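Local coordinates for protein soluble lytic murein transglycosylase (PDB 5OHU) that turns over bacterial peptidoglycan as a lytic transglycosylase, cutting its glycan strands both from the ends and internally, at residues 62-67 with 90-95; 399-404 with 441-446; 408-413 with 427-432; 436-441 with 462-467. All coordinates share one frame; numbering follows the deposited sequence.

In the fold
All four contacts lie in an almost wholly helical chain. Interactions 2, 3 and 4 hold one compact group of helices, at least in part within the L domain; helix 438-450 serves interactions 2 and 4, and interaction 3 is nested inside the loop that interaction 2 closes. Interaction 1 belongs to the N-terminal helices, but touches interaction 3 through the Asp91-Arg412 salt bridge and the Tyr64-Glu428 hydrogen bond, joining distant parts of the sequence. Chemistry follows burial. Interaction 2 is buried and apolar, interaction 3 buries a salt bridge, interaction 1 is a partly buried contact of a glutamine with two tyrosine rings, and interaction 4, nearer the surface, adds weak arginine-to-carbonyl bonds at a helix end.

Interaction 1 of 4, residues 62-67 with 90-95; sequences EPYLAY and GDLPQI
Gln94 lodges between the rings of Tyr64 and Tyr67, where the first two turns of helix 62-72 meet the loop that leads into helix 95-108, a helix-to-loop contact among the N-terminal helices. Its CG sits over one face of the Tyr67 ring in a CH-pi contact, 3.6 Å from the ring centroid and 21° off the normal. The chain then bends at chi2 (-87°), which carries the amide over to the other tyrosine; there Gln94 NE2 lies above a face of the Tyr64 ring, 3.5 Å from CE2 and nearer the rim than the centre. The amide is tilted 57° to that ring and presents its nitrogen to the face. A long, flexible side chain with methylenes and an amide suits this slot, since it can serve two differently placed rings. Leu92 adds apolar contacts to the helix: its CD2 is 3.7 Å from Tyr64 CE1, and its CD1 is 4.0 Å from Pro63 CB. The rigid ring of Pro93 brings CD to 3.5 Å from Tyr64 OH.

Further out, Leu92 to Ile95 form a type I turn that sets Gln94 at the N-cap position of helix 95-108. On the helix side, Phe85 of helix 79-88 also packs against Tyr67. Tyr64 OH hydrogen-bonds OE1 of Glu428, on helix 422-433 in the L domain.

Interaction 2 of 4, residues 399-404 with 441-446; sequences RVLQRV and LIAQAR
Ala443 rests its methyl group against Leu401 and Val404 where helix 398-406 lies across helix 438-450, a steep helix-helix crossing in this all-helical part of the chain. The axes of the two short segments come within 9.0 Å of each other at a signed angle of -71°, which confines the contact to a small patch.

No hydrogen bond crosses between the segments; the touching side-chain atoms are carbons. Alanine suits the centre because a single methyl lets the backbones come near: the CA atoms of Leu401 and Ala443 are 5.4 Å apart. Ala443 CB rests 4.1 Å from Leu401 CA, that is, against the backbone of the other helix as much as against a side chain. Two branched residues touch the methyl. Leu401 brings CD1 to 4.3 Å from Ala443 CB, and Val404 brings its own CB to the same distance from that methyl. In Val404 the branch CG1 is anti to the backbone N (chi1 158°) and reaches the next residue along, Gln444, whereas CG2 packs on Glu440, one turn earlier in the partner helix. A beta-branched valine can thus touch two places at once.

Polar groups are directed elsewhere. The amide of Gln444 spans two neighbouring helices: OE1 hydrogen-bonds Ser460 OG, and NE2 hydrogen-bonds Trp429 O. Both ends of a buried amide are thereby satisfied. Gln444 meets Val404 CG1 with its backbone N, at 4.2 Å, and Val404 CG1 stands 4.4 Å from Gln444 CB.

Interaction 3 of 4, residues 408-413 with 427-432; sequences ASTRRA and REWYHA
Helices 408-418 and 422-433 form an antiparallel hairpin of the L domain, a family grouped with the TPR-like helical folds, and Arg412 meets Glu428 across it. The Glu428 chain bends at chi2 (-68°) and that of Arg412 at chi3, which brings carboxylate and guanidinium together. Their salt bridge is lopsided. Arg412 NE points almost straight at Glu428 OE1, at 2.7 Å and an N-H...O angle of 177°, with the oxygen in the guanidinium plane. The carboxylate is turned 63° from that plane, so OE1 is approached from above its own plane, and the second bond, Arg412 NH2 to Glu428 OE2 at 3.1 Å, is weak. Each charge has a further partner in the N-terminal part of the chain: Arg412 NH1 bridges to Asp91 OD2, and Glu428 OE1 also has Tyr64. Such sharing would probably favour the charged forms in this buried place.

Small residues let the segment axes approach to 8.6 Å. Ser409 sets OG 3.5 Å from Ala432 CB. Thr410 turns its hydroxyl to Val404 O, leaving CG2 4.3 Å from Trp429 CZ3, at a slant to the ring. Ala413 CB lies 3.7 Å from Glu428 CB and meets the indole edge, in the ring plane, 3.4 Å from Trp429 CE3.

Interaction 4 of 4, residues 436-441 with 462-467; sequences FDRDEL and SQAQYW
Arg438 stretches its side chain across to the end of helix 454-463, with CG, CD and NE all near Ala464 O. CG is anti to the backbone N (chi1 -169°) and the chain stays extended to NE, which lets the guanidinium reach two successive carbonyls. NE approaches Ala464 O at 2.7 Å, but the bond is bent (121°) and weak; NH2 makes a long, weak bond of 3.4 Å to Gln465 O, which sits at the guanidinium edge. The same NH2 lies in the plane of the Tyr466 ring, at its edge, 3.9 Å from CD1, and Tyr466 OH is held by Arg392 O.

These carbonyls lie at the C-terminal end of the helix, which closes in a Schellman motif with Gln465 at positive phi; an arginine suits this end of a helix, where the dipole would favour a positive charge. The partner helix starts with a capping box: Glu440 N donates to Asp437 OD1 (3.0 Å), and Asp437 N donates to Glu440 OE1.

Beside the polar part, the contact turns apolar. Leu441 crosses Gln463 at about a right angle, its CD1 3.8 Å from Gln463 CB. The small Ala464 admits the leucine stem, CB to CB at 3.8 Å.

Interaction 1 of 4, residues 62-67 with 90-95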
# COMPACT_ATOMS: atom_id res chain seq x y z
N GLU A 62 -27.41 -14.86 12.09
CA GLU A 62 -28.47 -15.41 11.24
C GLU A 62 -28.43 -14.91 9.80
O GLU A 62 -28.68 -15.72 8.89
CB GLU A 62 -29.84 -15.12 11.86
CG GLU A 62 -31.03 -15.50 10.98
CD GLU A 62 -31.29 -17.01 10.91
OE1 GLU A 62 -30.39 -17.80 11.28
OE2 GLU A 62 -32.39 -17.40 10.47
N PRO A 63 -28.12 -13.64 9.52
CA PRO A 63 -28.05 -13.22 8.12
C PRO A 63 -27.04 -14.00 7.29
O PRO A 63 -27.18 -14.03 6.06
CB PRO A 63 -27.66 -11.74 8.22
CG PRO A 63 -28.23 -11.31 9.51
CD PRO A 63 -28.08 -12.48 10.43
N TYR A 64 -26.04 -14.64 7.92
CA TYR A 64 -25.09 -15.45 7.16
C TYR A 64 -25.74 -16.72 6.62
O TYR A 64 -25.47 -17.13 5.49
CB TYR A 64 -23.88 -15.79 8.02
CG TYR A 64 -22.82 -14.69 8.02
CD1 TYR A 64 -23.07 -13.46 8.60
CD2 TYR A 64 -21.58 -14.90 7.44
CE1 TYR A 64 -22.13 -12.46 8.59
CE2 TYR A 64 -20.61 -13.89 7.42
CZ TYR A 64 -20.90 -12.67 8.01
OH TYR A 64 -19.98 -11.66 8.03
N LEU A 65 -26.62 -17.35 7.39
CA LEU A 65 -27.32 -18.53 6.88
C LEU A 65 -28.32 -18.13 5.80
O LEU A 65 -28.38 -18.76 4.74
CB LEU A 65 -28.03 -19.27 8.01
CG LEU A 65 -27.11 -19.76 9.13
CD1 LEU A 65 -27.93 -20.55 10.17
CD2 LEU A 65 -25.97 -20.61 8.58
N ALA A 66 -29.12 -17.10 6.08
CA ALA A 66 -29.97 -16.51 5.05
C ALA A 66 -29.18 -16.24 3.77
O ALA A 66 -29.64 -16.53 2.67
CB ALA A 66 -30.59 -15.22 5.57
N TYR A 67 -27.97 -15.69 3.91
CA TYR A 67 -27.17 -15.36 2.74
C TYR A 67 -26.80 -16.62 1.96
O TYR A 67 -26.89 -16.64 0.73
CB TYR A 67 -25.91 -14.61 3.18
CG TYR A 67 -24.97 -14.29 2.05
CD1 TYR A 67 -24.03 -15.22 1.61
CD2 TYR A 67 -25.02 -13.06 1.41
CE1 TYR A 67 -23.16 -14.93 0.58
CE2 TYR A 67 -24.16 -12.76 0.38
CZ TYR A 67 -23.23 -13.70 -0.03
OH TYR A 67 -22.36 -13.39 -1.05
N GLY A 90 -27.82 -4.96 3.74
CA GLY A 90 -26.81 -4.31 2.93
C GLY A 90 -25.48 -4.12 3.63
O GLY A 90 -24.51 -3.71 2.98
N ASP A 91 -25.41 -4.43 4.92
CA ASP A 91 -24.21 -4.23 5.72
C ASP A 91 -23.33 -5.47 5.81
O ASP A 91 -22.23 -5.38 6.35
CB ASP A 91 -24.59 -3.79 7.14
CG ASP A 91 -25.34 -4.86 7.89
OD1 ASP A 91 -26.19 -5.54 7.27
OD2 ASP A 91 -25.08 -5.04 9.11
N LEU A 92 -23.80 -6.62 5.33
CA LEU A 92 -22.96 -7.81 5.33
C LEU A 92 -21.70 -7.54 4.51
O LEU A 92 -21.76 -6.94 3.43
CB LEU A 92 -23.70 -9.01 4.76
CG LEU A 92 -24.82 -9.58 5.63
CD1 LEU A 92 -25.40 -10.84 5.02
CD2 LEU A 92 -24.29 -9.85 7.03
N PRO A 93 -20.53 -7.96 5.01
CA PRO A 93 -19.28 -7.72 4.25
C PRO A 93 -19.32 -8.30 2.86
O PRO A 93 -18.74 -7.72 1.93
CB PRO A 93 -18.20 -8.40 5.11
CG PRO A 93 -18.81 -8.50 6.49
CD PRO A 93 -20.29 -8.72 6.25
N GLN A 94 -20.00 -9.44 2.67
CA GLN A 94 -19.98 -10.16 1.41
C GLN A 94 -21.15 -9.81 0.49
O GLN A 94 -21.31 -10.44 -0.56
CB GLN A 94 -19.97 -11.67 1.67
CG GLN A 94 -21.26 -12.23 2.23
CD GLN A 94 -21.35 -12.14 3.75
OE1 GLN A 94 -20.75 -11.26 4.37
NE2 GLN A 94 -22.07 -13.07 4.36
N ILE A 95 -21.97 -8.81 0.85
CA ILE A 95 -23.17 -8.51 0.09
C ILE A 95 -22.85 -8.13 -1.35
O ILE A 95 -23.69 -8.29 -2.24
CB ILE A 95 -24.00 -7.41 0.78
CG1 ILE A 95 -25.46 -7.52 0.38
CG2 ILE A 95 -23.51 -6.02 0.41
CD1 ILE A 95 -26.09 -8.82 0.82

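Interaction 2 of 4, residues 399-404 with 441-446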
# COMPACT_ATOMS: atom_id res chain seq x y z
N ARG A 399 -22.55 7.45 24.69
CA ARG A 399 -23.57 7.19 23.67
C ARG A 399 -22.95 6.76 22.35
O ARG A 399 -23.52 5.92 21.64
CB ARG A 399 -24.45 8.42 23.48
CG ARG A 399 -25.27 8.80 24.72
CD ARG A 399 -26.23 9.97 24.46
NE ARG A 399 -25.72 10.90 23.45
CZ ARG A 399 -24.75 11.78 23.65
NH1 ARG A 399 -24.16 11.88 24.84
NH2 ARG A 399 -24.36 12.58 22.66
N VAL A 400 -21.79 7.31 22.00
CA VAL A 400 -21.11 6.86 20.79
C VAL A 400 -20.53 5.47 21.00
O VAL A 400 -20.57 4.63 20.10
CB VAL A 400 -20.05 7.88 20.35
CG1 VAL A 400 -19.14 7.28 19.27
CG2 VAL A 400 -20.72 9.13 19.82
N LEU A 401 -20.00 5.19 22.19
CA LEU A 401 -19.55 3.83 22.49
C LEU A 401 -20.71 2.84 22.38
O LEU A 401 -20.56 1.75 21.80
CB LEU A 401 -18.92 3.78 23.87
CG LEU A 401 -18.48 2.41 24.42
CD1 LEU A 401 -17.67 1.63 23.40
CD2 LEU A 401 -17.68 2.59 25.69
N GLN A 402 -21.87 3.19 22.93
CA GLN A 402 -23.02 2.31 22.85
C GLN A 402 -23.44 2.11 21.40
O GLN A 402 -23.65 0.97 20.96
CB GLN A 402 -24.17 2.86 23.69
CG GLN A 402 -25.05 1.76 24.28
CD GLN A 402 -26.23 2.32 25.05
OE1 GLN A 402 -26.84 3.31 24.65
NE2 GLN A 402 -26.56 1.68 26.17
N ARG A 403 -23.55 3.20 20.64
CA ARG A 403 -23.84 3.12 19.20
C ARG A 403 -22.96 2.09 18.52
O ARG A 403 -23.45 1.22 17.79
CB ARG A 403 -23.63 4.50 18.56
CG ARG A 403 -24.65 4.90 17.49
CD ARG A 403 -24.29 6.26 16.88
NE ARG A 403 -24.28 7.35 17.87
CZ ARG A 403 -23.69 8.53 17.70
NH1 ARG A 403 -23.03 8.79 16.57
NH2 ARG A 403 -23.75 9.45 18.65
N VAL A 404 -21.65 2.15 18.77
CA VAL A 404 -20.72 1.26 18.08
C VAL A 404 -20.86 -0.17 18.59
O VAL A 404 -20.88 -1.12 17.80
CB VAL A 404 -19.28 1.80 18.21
CG1 VAL A 404 -18.25 0.70 17.99
CG2 VAL A 404 -19.07 2.92 17.21
N LEU A 441 -14.69 5.35 15.17
CA LEU A 441 -13.43 4.65 14.98
C LEU A 441 -12.65 4.55 16.29
O LEU A 441 -12.06 3.51 16.59
CB LEU A 441 -12.60 5.37 13.92
CG LEU A 441 -13.07 5.24 12.48
CD1 LEU A 441 -12.21 6.11 11.61
CD2 LEU A 441 -13.01 3.78 12.02
N ILE A 442 -12.65 5.63 17.07
CA ILE A 442 -11.96 5.64 18.36
C ILE A 442 -12.62 4.65 19.32
O ILE A 442 -11.93 3.87 19.99
CB ILE A 442 -11.91 7.07 18.93
CG1 ILE A 442 -10.86 7.91 18.20
CG2 ILE A 442 -11.63 7.04 20.42
CD1 ILE A 442 -11.06 9.39 18.32
N ALA A 443 -13.95 4.65 19.37
CA ALA A 443 -14.65 3.68 20.21
C ALA A 443 -14.35 2.25 19.77
O ALA A 443 -14.11 1.38 20.62
CB ALA A 443 -16.16 3.95 20.17
N GLN A 444 -14.33 2.00 18.46
CA GLN A 444 -14.00 0.67 17.97
C GLN A 444 -12.58 0.27 18.37
O GLN A 444 -12.32 -0.89 18.71
CB GLN A 444 -14.16 0.61 16.45
CG GLN A 444 -14.31 -0.79 15.89
CD GLN A 444 -14.08 -0.85 14.40
OE1 GLN A 444 -13.24 -0.14 13.86
NE2 GLN A 444 -14.84 -1.71 13.71
N ALA A 445 -11.65 1.23 18.34
CA ALA A 445 -10.28 0.96 18.76
C ALA A 445 -10.24 0.48 20.20
O ALA A 445 -9.52 -0.47 20.53
CB ALA A 445 -9.41 2.20 18.57
N ARG A 446 -11.01 1.12 21.09
CA ARG A 446 -11.02 0.70 22.48
C ARG A 446 -11.59 -0.70 22.63
O ARG A 446 -11.07 -1.51 23.41
CB ARG A 446 -11.81 1.69 23.34
CG ARG A 446 -11.65 1.46 24.85
CD ARG A 446 -10.22 1.74 25.32
NE ARG A 446 -9.81 0.88 26.43
CZ ARG A 446 -9.99 1.16 27.71
NH1 ARG A 446 -10.57 2.30 28.07
NH2 ARG A 446 -9.58 0.31 28.65

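Interaction 3 of 4, residues 408-413 with 427-432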
# COMPACT_ATOMS: atom_id res chain seq x y z
N ALA A 408 -24.91 -3.72 14.19
CA ALA A 408 -25.06 -5.13 13.86
C ALA A 408 -23.73 -5.77 13.47
O ALA A 408 -23.45 -6.91 13.85
CB ALA A 408 -26.07 -5.30 12.72
N SER A 409 -22.90 -5.04 12.73
CA SER A 409 -21.57 -5.55 12.39
C SER A 409 -20.76 -5.88 13.64
O SER A 409 -20.10 -6.93 13.70
CB SER A 409 -20.83 -4.53 11.52
OG SER A 409 -21.26 -3.20 11.77
N THR A 410 -20.81 -5.01 14.65
CA THR A 410 -20.06 -5.25 15.88
C THR A 410 -20.54 -6.51 16.59
O THR A 410 -19.74 -7.38 16.95
CB THR A 410 -20.17 -4.02 16.79
OG1 THR A 410 -19.60 -2.88 16.13
CG2 THR A 410 -19.47 -4.25 18.12
N ARG A 411 -21.86 -6.62 16.79
CA ARG A 411 -22.42 -7.81 17.41
C ARG A 411 -22.06 -9.06 16.62
O ARG A 411 -21.68 -10.08 17.20
CB ARG A 411 -23.94 -7.65 17.53
CG ARG A 411 -24.35 -6.59 18.53
CD ARG A 411 -25.56 -5.81 18.04
NE ARG A 411 -26.79 -6.58 18.17
CZ ARG A 411 -27.67 -6.45 19.16
NH1 ARG A 411 -27.46 -5.56 20.12
NH2 ARG A 411 -28.76 -7.20 19.18
N ARG A 412 -22.16 -8.99 15.29
CA ARG A 412 -21.74 -10.12 14.48
C ARG A 412 -20.26 -10.42 14.69
O ARG A 412 -19.87 -11.59 14.82
CB ARG A 412 -22.04 -9.84 13.00
CG ARG A 412 -23.54 -9.87 12.64
CD ARG A 412 -23.81 -10.05 11.13
NE ARG A 412 -23.12 -9.06 10.30
CZ ARG A 412 -23.62 -7.87 9.98
NH1 ARG A 412 -24.83 -7.51 10.42
NH2 ARG A 412 -22.92 -7.03 9.22
N ALA A 413 -19.42 -9.38 14.77
CA ALA A 413 -18.00 -9.60 14.99
C ALA A 413 -17.74 -10.17 16.38
O ALA A 413 -16.91 -11.08 16.54
CB ALA A 413 -17.23 -8.29 14.79
N ARG A 427 -13.11 -9.66 9.37
CA ARG A 427 -13.73 -9.10 8.17
C ARG A 427 -14.91 -8.21 8.53
O ARG A 427 -15.06 -7.12 7.96
CB ARG A 427 -14.17 -10.22 7.22
CG ARG A 427 -14.60 -9.67 5.87
CD ARG A 427 -15.09 -10.75 4.92
NE ARG A 427 -14.05 -11.71 4.57
CZ ARG A 427 -13.98 -12.95 5.04
NH1 ARG A 427 -14.91 -13.39 5.87
NH2 ARG A 427 -12.99 -13.75 4.66
N GLU A 428 -15.77 -8.64 9.46
CA GLU A 428 -16.81 -7.76 9.97
C GLU A 428 -16.21 -6.46 10.48
O GLU A 428 -16.65 -5.35 10.11
CB GLU A 428 -17.59 -8.43 11.10
CG GLU A 428 -18.63 -9.45 10.66
CD GLU A 428 -19.83 -8.83 9.93
OE1 GLU A 428 -20.64 -9.62 9.38
OE2 GLU A 428 -19.97 -7.57 9.91
N TRP A 429 -15.20 -6.59 11.33
CA TRP A 429 -14.60 -5.43 11.98
C TRP A 429 -14.08 -4.43 10.96
O TRP A 429 -14.34 -3.23 11.06
CB TRP A 429 -13.49 -5.91 12.90
CG TRP A 429 -13.25 -5.05 14.07
CD1 TRP A 429 -12.27 -4.10 14.20
CD2 TRP A 429 -13.97 -5.06 15.31
NE1 TRP A 429 -12.36 -3.51 15.45
CE2 TRP A 429 -13.39 -4.08 16.14
CE3 TRP A 429 -15.07 -5.79 15.78
CZ2 TRP A 429 -13.86 -3.83 17.43
CZ3 TRP A 429 -15.53 -5.54 17.06
CH2 TRP A 429 -14.93 -4.57 17.87
N TYR A 430 -13.36 -4.92 9.95
CA TYR A 430 -12.74 -4.04 8.95
C TYR A 430 -13.78 -3.44 8.01
O TYR A 430 -13.66 -2.28 7.62
CB TYR A 430 -11.70 -4.80 8.13
CG TYR A 430 -10.47 -5.24 8.90
CD1 TYR A 430 -10.22 -4.78 10.19
CD2 TYR A 430 -9.56 -6.12 8.32
CE1 TYR A 430 -9.10 -5.19 10.89
CE2 TYR A 430 -8.44 -6.53 9.01
CZ TYR A 430 -8.20 -6.07 10.29
OH TYR A 430 -7.08 -6.50 10.95
N HIS A 431 -14.77 -4.23 7.61
CA HIS A 431 -15.81 -3.70 6.73
C HIS A 431 -16.61 -2.61 7.45
O HIS A 431 -16.84 -1.53 6.89
CB HIS A 431 -16.72 -4.82 6.23
CG HIS A 431 -17.79 -4.36 5.28
ND1 HIS A 431 -17.52 -3.97 3.99
CD2 HIS A 431 -19.13 -4.23 5.44
CE1 HIS A 431 -18.64 -3.62 3.39
NE2 HIS A 431 -19.63 -3.77 4.25
N ALA A 432 -17.00 -2.87 8.69
CA ALA A 432 -17.70 -1.87 9.49
C ALA A 432 -16.90 -0.58 9.60
O ALA A 432 -17.47 0.52 9.53
CB ALA A 432 -18.00 -2.44 10.88

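Interaction 4 of 4, residues 436-441 with 462-467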
# COMPACT_ATOMS: atom_id res chain seq x y z
N PHE A 436 -17.42 4.10 9.58
CA PHE A 436 -17.44 4.79 10.86
C PHE A 436 -16.80 6.18 10.76
O PHE A 436 -15.89 6.41 9.96
CB PHE A 436 -16.70 3.98 11.93
CG PHE A 436 -17.46 2.77 12.42
CD1 PHE A 436 -18.77 2.54 12.03
CD2 PHE A 436 -16.85 1.88 13.30
CE1 PHE A 436 -19.46 1.43 12.50
CE2 PHE A 436 -17.53 0.77 13.78
CZ PHE A 436 -18.84 0.55 13.38
N ASP A 437 -17.29 7.11 11.58
CA ASP A 437 -16.65 8.41 11.67
C ASP A 437 -15.57 8.38 12.75
O ASP A 437 -15.30 7.34 13.37
CB ASP A 437 -17.69 9.52 11.89
CG ASP A 437 -18.33 9.49 13.27
OD1 ASP A 437 -17.99 8.63 14.10
OD2 ASP A 437 -19.19 10.37 13.54
N ARG A 438 -14.95 9.54 12.99
CA ARG A 438 -13.74 9.59 13.82
C ARG A 438 -14.02 9.10 15.24
O ARG A 438 -13.29 8.26 15.77
CB ARG A 438 -13.17 11.01 13.84
CG ARG A 438 -11.78 11.10 14.47
CD ARG A 438 -11.14 12.46 14.24
NE ARG A 438 -9.77 12.52 14.75
CZ ARG A 438 -9.45 12.91 15.98
NH1 ARG A 438 -10.41 13.28 16.83
NH2 ARG A 438 -8.19 12.94 16.37
N ASP A 439 -15.08 9.63 15.87
CA ASP A 439 -15.40 9.22 17.24
C ASP A 439 -15.73 7.74 17.31
O ASP A 439 -15.35 7.05 18.26
CB ASP A 439 -16.56 10.05 17.78
CG ASP A 439 -16.39 11.53 17.54
OD1 ASP A 439 -16.16 11.93 16.37
OD2 ASP A 439 -16.49 12.31 18.51
N GLU A 440 -16.45 7.23 16.31
CA GLU A 440 -16.80 5.82 16.29
C GLU A 440 -15.56 4.95 16.10
O GLU A 440 -15.39 3.94 16.78
CB GLU A 440 -17.83 5.56 15.20
CG GLU A 440 -19.21 6.12 15.50
CD GLU A 440 -20.16 6.04 14.32
OE1 GLU A 440 -19.71 6.24 13.17
OE2 GLU A 440 -21.35 5.76 14.54
N LEU A 441 -14.69 5.35 15.17
CA LEU A 441 -13.43 4.65 14.98
C LEU A 441 -12.65 4.55 16.29
O LEU A 441 -12.06 3.51 16.59
CB LEU A 441 -12.60 5.37 13.92
CG LEU A 441 -13.07 5.24 12.48
CD1 LEU A 441 -12.21 6.11 11.61
CD2 LEU A 441 -13.01 3.78 12.02
N SER A 462 -5.61 4.41 14.01
CA SER A 462 -4.85 5.09 12.97
C SER A 462 -5.77 5.74 11.95
O SER A 462 -5.52 6.86 11.51
CB SER A 462 -3.87 4.12 12.31
OG SER A 462 -2.94 3.65 13.27
N GLN A 463 -6.85 5.05 11.56
CA GLN A 463 -7.82 5.67 10.67
C GLN A 463 -8.38 6.94 11.30
O GLN A 463 -8.58 7.95 10.62
CB GLN A 463 -8.97 4.71 10.34
CG GLN A 463 -8.61 3.48 9.53
CD GLN A 463 -9.81 2.54 9.38
OE1 GLN A 463 -9.76 1.38 9.80
NE2 GLN A 463 -10.88 3.04 8.78
N ALA A 464 -8.63 6.90 12.61
CA ALA A 464 -9.15 8.05 13.33
C ALA A 464 -8.12 9.15 13.50
O ALA A 464 -8.48 10.25 13.94
CB ALA A 464 -9.66 7.60 14.69
N GLN A 465 -6.85 8.88 13.19
CA GLN A 465 -5.78 9.87 13.32
C GLN A 465 -5.69 10.41 14.74
O GLN A 465 -5.43 11.59 14.97
CB GLN A 465 -5.94 11.00 12.30
CG GLN A 465 -5.88 10.53 10.86
CD GLN A 465 -5.33 11.58 9.92
OE1 GLN A 465 -4.20 12.04 10.08
NE2 GLN A 465 -6.13 11.97 8.94
N TYR A 466 -5.93 9.53 15.71
CA TYR A 466 -5.80 9.88 17.12
C TYR A 466 -4.51 9.24 17.64
O TYR A 466 -4.48 8.08 18.04
CB TYR A 466 -7.00 9.41 17.92
CG TYR A 466 -6.90 9.85 19.34
CD1 TYR A 466 -7.18 11.17 19.69
CD2 TYR A 466 -6.49 8.98 20.34
CE1 TYR A 466 -7.07 11.60 20.99
CE2 TYR A 466 -6.38 9.40 21.64
CZ TYR A 466 -6.67 10.71 21.96
OH TYR A 466 -6.56 11.14 23.26
N TRP A 467 -3.45 10.03 17.67
CA TRP A 467 -2.12 9.51 17.94
C TRP A 467 -1.74 9.50 19.42
O TRP A 467 -0.74 8.85 19.77
CB TRP A 467 -1.10 10.33 17.15
CG TRP A 467 -1.44 10.44 15.70
CD1 TRP A 467 -1.73 11.59 15.02
CD2 TRP A 467 -1.53 9.37 14.74
NE1 TRP A 467 -1.98 11.30 13.70
CE2 TRP A 467 -1.87 9.95 13.50
CE3 TRP A 467 -1.36 7.99 14.82
CZ2 TRP A 467 -2.04 9.19 12.34
CZ3 TRP A 467 -1.52 7.23 13.66
CH2 TRP A 467 -1.86 7.83 12.44